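Local coordinates for protein putative mandelate racemase (Zymomonas mobilis, PDB 2OX4) that binds magnesium through three glutamates and is probably a lyase, perhaps a dehydratase, of the mandelate racemase branch of the enolase superfamily, at residues S143-L155 / V196-P208. Residues are numbered along the deposited sequence; the frame is centred on the assembly and turned at random.
Sequences SKGRKEEYAEEAL and VERVEAIRNAVGP
R198 runs beneath the ring of Y150, its CD 3.8 Å from the ring centroid in a CH-pi contact; the guanidinium and ring planes are 15° apart, with Y150 OH over the guanidinium centre. Extended from CG to NE, the arginine brings NH2 to G145 O at 2.9 Å, while water 1 links NE, G145 O and E197 OE1. The methylene chain of K147 crosses E197 at about a right angle, K147 CD 3.8 Å from E197 CD; E197 OE1 also pairs with R174. Further along, the helices meet through small side chains: A151 CB touches A205 CB at 3.9 Å, and A154 CB packs against both I202 CG2 and V206 CG1. These are neighbouring outer helices of the C-terminal TIM-barrel-like domain, their axes 7.9 Å apart at closest approach and crossing at -38°, with Y150 and I202 both reaching V167 of strand 164-167. Replacing Y150 with an alanine would probably leave the R198 chain without its aromatic cover and K144 O without the Y150 OH that donates to it at 2.7 Å. In the second shell, V169 O and H172 O hold R198 NH1, and E149 OE2 accepts from G145 N and R146 N, fixing the turn that presents G145 O.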
loop_
_atom_site.group_PDB
_atom_site.type_symbol
_atom_site.label_atom_id
_atom_site.label_comp_id
_atom_site.label_asym_id
_atom_site.label_seq_id
_atom_site.Cartn_x
_atom_site.Cartn_y
_atom_site.Cartn_z
ATOM N N SER C 143 -1.161 18.681 -43.717
ATOM C CA SER C 143 -0.807 19.093 -42.359
ATOM C C SER C 143 -0.745 20.610 -42.213
ATOM O O SER C 143 -0.290 21.314 -43.120
ATOM C CB SER C 143 0.508 18.441 -41.914
ATOM O OG SER C 143 1.543 18.683 -42.854
ATOM N N LYS C 144 -1.209 21.110 -41.073
ATOM C CA LYS C 144 -1.266 22.559 -40.819
ATOM C C LYS C 144 -0.155 23.057 -39.898
ATOM O O LYS C 144 0.188 22.412 -38.905
ATOM C CB LYS C 144 -2.617 22.978 -40.230
ATOM C CG LYS C 144 -3.847 22.450 -40.968
ATOM C CD LYS C 144 -3.962 23.040 -42.370
ATOM C CE LYS C 144 -5.107 22.397 -43.135
ATOM N NZ LYS C 144 -4.718 22.072 -44.534
ATOM N N GLY C 145 0.386 24.228 -40.218
ATOM C CA GLY C 145 1.467 24.818 -39.434
ATOM C C GLY C 145 1.107 26.127 -38.762
ATOM O O GLY C 145 1.481 26.366 -37.617
ATOM N N ARG C 146 0.402 27.001 -39.474
ATOM C CA ARG C 146 0.116 28.334 -38.945
ATOM C C ARG C 146 -1.121 28.324 -38.059
ATOM O O ARG C 146 -2.102 27.634 -38.347
ATOM C CB ARG C 146 -0.073 29.363 -40.072
ATOM C CG ARG C 146 1.009 29.375 -41.164
ATOM C CD ARG C 146 2.436 29.533 -40.628
ATOM N NE ARG C 146 2.627 30.688 -39.748
ATOM C CZ ARG C 146 3.817 31.116 -39.325
ATOM N NH1 ARG C 146 4.928 30.494 -39.704
ATOM N NH2 ARG C 146 3.901 32.171 -38.524
ATOM N N LYS C 147 -1.084 29.113 -36.997
ATOM C CA LYS C 147 -2.140 29.090 -35.996
ATOM C C LYS C 147 -3.536 29.435 -36.530
ATOM O O LYS C 147 -4.545 28.972 -35.987
ATOM C CB LYS C 147 -1.779 29.962 -34.795
ATOM C CG LYS C 147 -1.787 31.454 -35.060
ATOM C CD LYS C 147 -1.267 32.217 -33.859
ATOM C CE LYS C 147 -1.545 33.695 -34.014
ATOM N NZ LYS C 147 -0.325 34.503 -33.772
ATOM N N GLU C 148 -3.589 30.239 -37.593
ATOM C CA GLU C 148 -4.865 30.631 -38.206
ATOM C C GLU C 148 -5.488 29.465 -38.950
ATOM O O GLU C 148 -6.710 29.395 -39.083
ATOM C CB GLU C 148 -4.682 31.820 -39.165
ATOM C CG GLU C 148 -4.328 33.130 -38.466
ATOM C CD GLU C 148 -2.826 33.297 -38.227
ATOM O OE1 GLU C 148 -2.026 32.507 -38.792
ATOM O OE2 GLU C 148 -2.452 34.224 -37.469
ATOM N N GLU C 149 -4.647 28.549 -39.427
ATOM C CA GLU C 149 -5.125 27.361 -40.114
ATOM C C GLU C 149 -5.858 26.422 -39.155
ATOM O O GLU C 149 -6.830 25.775 -39.537
ATOM C CB GLU C 149 -3.979 26.634 -40.812
ATOM C CG GLU C 149 -3.102 27.557 -41.651
ATOM C CD GLU C 149 -2.008 26.810 -42.377
ATOM O OE1 GLU C 149 -2.054 26.756 -43.620
ATOM O OE2 GLU C 149 -1.106 26.268 -41.708
ATOM N N TYR C 150 -5.387 26.371 -37.909
ATOM C CA TYR C 150 -6.056 25.614 -36.857
ATOM C C TYR C 150 -7.440 26.195 -36.533
ATOM O O TYR C 150 -8.429 25.464 -36.512
ATOM C CB TYR C 150 -5.150 25.508 -35.615
ATOM C CG TYR C 150 -3.986 24.557 -35.819
ATOM C CD1 TYR C 150 -3.997 23.276 -35.265
ATOM C CD2 TYR C 150 -2.878 24.930 -36.578
ATOM C CE1 TYR C 150 -2.938 22.395 -35.471
ATOM C CE2 TYR C 150 -1.815 24.059 -36.784
ATOM C CZ TYR C 150 -1.850 22.795 -36.215
ATOM O OH TYR C 150 -0.800 21.939 -36.430
ATOM N N ALA C 151 -7.511 27.508 -36.320
ATOM C CA ALA C 151 -8.794 28.191 -36.153
ATOM C C ALA C 151 -9.741 27.973 -37.347
ATOM O O ALA C 151 -10.923 27.691 -37.145
ATOM C CB ALA C 151 -8.593 29.665 -35.869
ATOM N N GLU C 152 -9.203 28.060 -38.567
ATOM C CA GLU C 152 -9.972 27.893 -39.818
ATOM C C GLU C 152 -10.601 26.504 -39.942
ATOM O O GLU C 152 -11.774 26.383 -40.292
ATOM C CB GLU C 152 -9.067 28.111 -41.044
ATOM C CG GLU C 152 -8.903 29.550 -41.515
ATOM C CD GLU C 152 -7.720 29.719 -42.483
ATOM O OE1 GLU C 152 -7.109 30.813 -42.498
ATOM O OE2 GLU C 152 -7.402 28.762 -43.227
ATOM N N GLU C 153 -9.814 25.463 -39.663
ATOM C CA GLU C 153 -10.301 24.086 -39.732
ATOM C C GLU C 153 -11.393 23.844 -38.688
ATOM O O GLU C 153 -12.396 23.179 -38.986
ATOM C CB GLU C 153 -9.165 23.063 -39.568
ATOM C CG GLU C 153 -8.093 23.064 -40.669
ATOM C CD GLU C 153 -8.652 23.306 -42.057
ATOM O OE1 GLU C 153 -8.464 24.424 -42.597
ATOM O OE2 GLU C 153 -9.279 22.374 -42.602
ATOM N N ALA C 154 -11.197 24.393 -37.484
ATOM C CA ALA C 154 -12.192 24.317 -36.423
ATOM C C ALA C 154 -13.511 24.955 -36.852
ATOM O O ALA C 154 -14.579 24.378 -36.657
ATOM C CB ALA C 154 -11.677 24.977 -35.152
ATOM N N LEU C 155 -13.429 26.143 -37.450
ATOM C CA LEU C 155 -14.620 26.832 -37.952
ATOM C C LEU C 155 -15.363 26.085 -39.057
ATOM O O LEU C 155 -16.595 26.123 -39.082
ATOM C CB LEU C 155 -14.291 28.264 -38.379
ATOM C CG LEU C 155 -13.960 29.236 -37.246
ATOM C CD1 LEU C 155 -13.465 30.564 -37.821
ATOM C CD2 LEU C 155 -15.158 29.457 -36.332
ATOM N N VAL C 196 0.152 26.260 -27.319
ATOM C CA VAL C 196 -0.767 27.213 -26.701
ATOM C C VAL C 196 -1.434 28.113 -27.753
ATOM O O VAL C 196 -2.650 28.317 -27.705
ATOM C CB VAL C 196 -0.075 28.092 -25.635
ATOM C CG1 VAL C 196 -0.967 29.258 -25.227
ATOM C CG2 VAL C 196 0.270 27.264 -24.389
ATOM N N GLU C 197 -0.648 28.641 -28.694
ATOM C CA GLU C 197 -1.201 29.593 -29.678
ATOM C C GLU C 197 -2.276 28.934 -30.552
ATOM O O GLU C 197 -3.247 29.589 -30.933
ATOM C CB GLU C 197 -0.107 30.256 -30.541
ATOM C CG GLU C 197 0.507 29.347 -31.598
ATOM C CD GLU C 197 1.566 30.036 -32.440
ATOM O OE1 GLU C 197 1.896 29.499 -33.518
ATOM O OE2 GLU C 197 2.078 31.090 -32.006
ATOM N N ARG C 198 -2.105 27.641 -30.840
ATOM C CA ARG C 198 -3.075 26.881 -31.623
ATOM C C ARG C 198 -4.364 26.634 -30.838
ATOM O O ARG C 198 -5.457 26.870 -31.356
ATOM C CB ARG C 198 -2.468 25.573 -32.128
ATOM C CG ARG C 198 -1.429 25.763 -33.210
ATOM C CD ARG C 198 -0.483 24.593 -33.317
ATOM N NE ARG C 198 0.486 24.799 -34.392
ATOM C CZ ARG C 198 1.406 23.918 -34.768
ATOM N NH1 ARG C 198 1.516 22.752 -34.143
ATOM N NH2 ARG C 198 2.238 24.211 -35.763
ATOM N N VAL C 199 -4.236 26.188 -29.586
ATOM C CA VAL C 199 -5.403 25.994 -28.718
ATOM C C VAL C 199 -6.154 27.306 -28.497
ATOM O O VAL C 199 -7.389 27.356 -28.615
ATOM C CB VAL C 199 -5.003 25.387 -27.333
ATOM C CG1 VAL C 199 -6.213 25.372 -26.383
ATOM C CG2 VAL C 199 -4.423 23.977 -27.513
ATOM N N GLU C 200 -5.402 28.367 -28.202
ATOM C CA GLU C 200 -5.964 29.712 -28.036
ATOM C C GLU C 200 -6.694 30.225 -29.290
ATOM O O GLU C 200 -7.801 30.775 -29.188
ATOM C CB GLU C 200 -4.861 30.695 -27.640
ATOM C CG GLU C 200 -5.371 32.057 -27.219
ATOM C CD GLU C 200 -4.353 32.826 -26.408
ATOM O OE1 GLU C 200 -4.761 33.471 -25.420
ATOM O OE2 GLU C 200 -3.150 32.778 -26.756
ATOM N N ALA C 201 -6.066 30.044 -30.453
ATOM C CA ALA C 201 -6.665 30.409 -31.744
ATOM C C ALA C 201 -8.010 29.714 -31.966
ATOM O O ALA C 201 -8.998 30.355 -32.351
ATOM C CB ALA C 201 -5.715 30.081 -32.883
ATOM N N ILE C 202 -8.032 28.405 -31.729
ATOM C CA ILE C 202 -9.250 27.618 -31.878
ATOM C C ILE C 202 -10.323 28.078 -30.891
ATOM O O ILE C 202 -11.458 28.314 -31.297
ATOM C CB ILE C 202 -8.988 26.103 -31.734
ATOM C CG1 ILE C 202 -8.155 25.579 -32.913
ATOM C CG2 ILE C 202 -10.298 25.342 -31.665
ATOM C CD1 ILE C 202 -7.422 24.237 -32.625
ATOM N N ARG C 203 -9.963 28.225 -29.612
ATOM C CA ARG C 203 -10.925 28.619 -28.573
ATOM C C ARG C 203 -11.527 30.008 -28.830
ATOM O O ARG C 203 -12.739 30.219 -28.671
ATOM C CB ARG C 203 -10.289 28.572 -27.177
ATOM C CG ARG C 203 -11.150 29.145 -26.038
ATOM C CD ARG C 203 -12.469 28.377 -25.829
ATOM N NE ARG C 203 -12.274 27.051 -25.220
ATOM C CZ ARG C 203 -13.024 25.979 -25.476
ATOM N NH1 ARG C 203 -14.030 26.046 -26.344
ATOM N NH2 ARG C 203 -12.755 24.821 -24.868
ATOM N N ASN C 204 -10.672 30.948 -29.207
ATOM C CA ASN C 204 -11.132 32.271 -29.649
ATOM C C ASN C 204 -12.109 32.218 -30.827
ATOM O O ASN C 204 -13.082 32.982 -30.864
ATOM C CB ASN C 204 -9.931 33.156 -30.006
ATOM C CG ASN C 204 -9.187 33.667 -28.776
ATOM O OD1 ASN C 204 -9.704 33.633 -27.658
ATOM N ND2 ASN C 204 -7.974 34.178 -28.993
ATOM N N ALA C 205 -11.839 31.341 -31.789
ATOM C CA ALA C 205 -12.679 31.205 -32.981
ATOM C C ALA C 205 -14.030 30.539 -32.695
ATOM O O ALA C 205 -15.068 31.020 -33.160
ATOM C CB ALA C 205 -11.941 30.472 -34.086
ATOM N N VAL C 206 -14.024 29.444 -31.934
ATOM C CA VAL C 206 -15.236 28.640 -31.751
ATOM C C VAL C 206 -16.094 29.030 -30.536
ATOM O O VAL C 206 -17.262 28.635 -30.449
ATOM C CB VAL C 206 -14.947 27.104 -31.731
ATOM C CG1 VAL C 206 -14.213 26.671 -32.980
ATOM C CG2 VAL C 206 -14.162 26.696 -30.463
ATOM N N GLY C 207 -15.520 29.775 -29.591
ATOM C CA GLY C 207 -16.231 30.153 -28.369
ATOM C C GLY C 207 -16.299 29.045 -27.319
ATOM O O GLY C 207 -15.726 27.973 -27.513
ATOM N N PRO C 208 -17.020 29.293 -26.211
ATOM C CA PRO C 208 -17.024 28.392 -25.049
ATOM C C PRO C 208 -17.847 27.121 -25.238
ATOM O O PRO C 208 -17.655 26.162 -24.493
ATOM C CB PRO C 208 -17.653 29.250 -23.948
ATOM C CG PRO C 208 -18.596 30.175 -24.702
ATOM C CD PRO C 208 -17.874 30.481 -25.995
HETATM O O HOH W 1 0.890 27.553 -34.950
HETATM O O HOH W 2 1.384 30.594 -36.334
#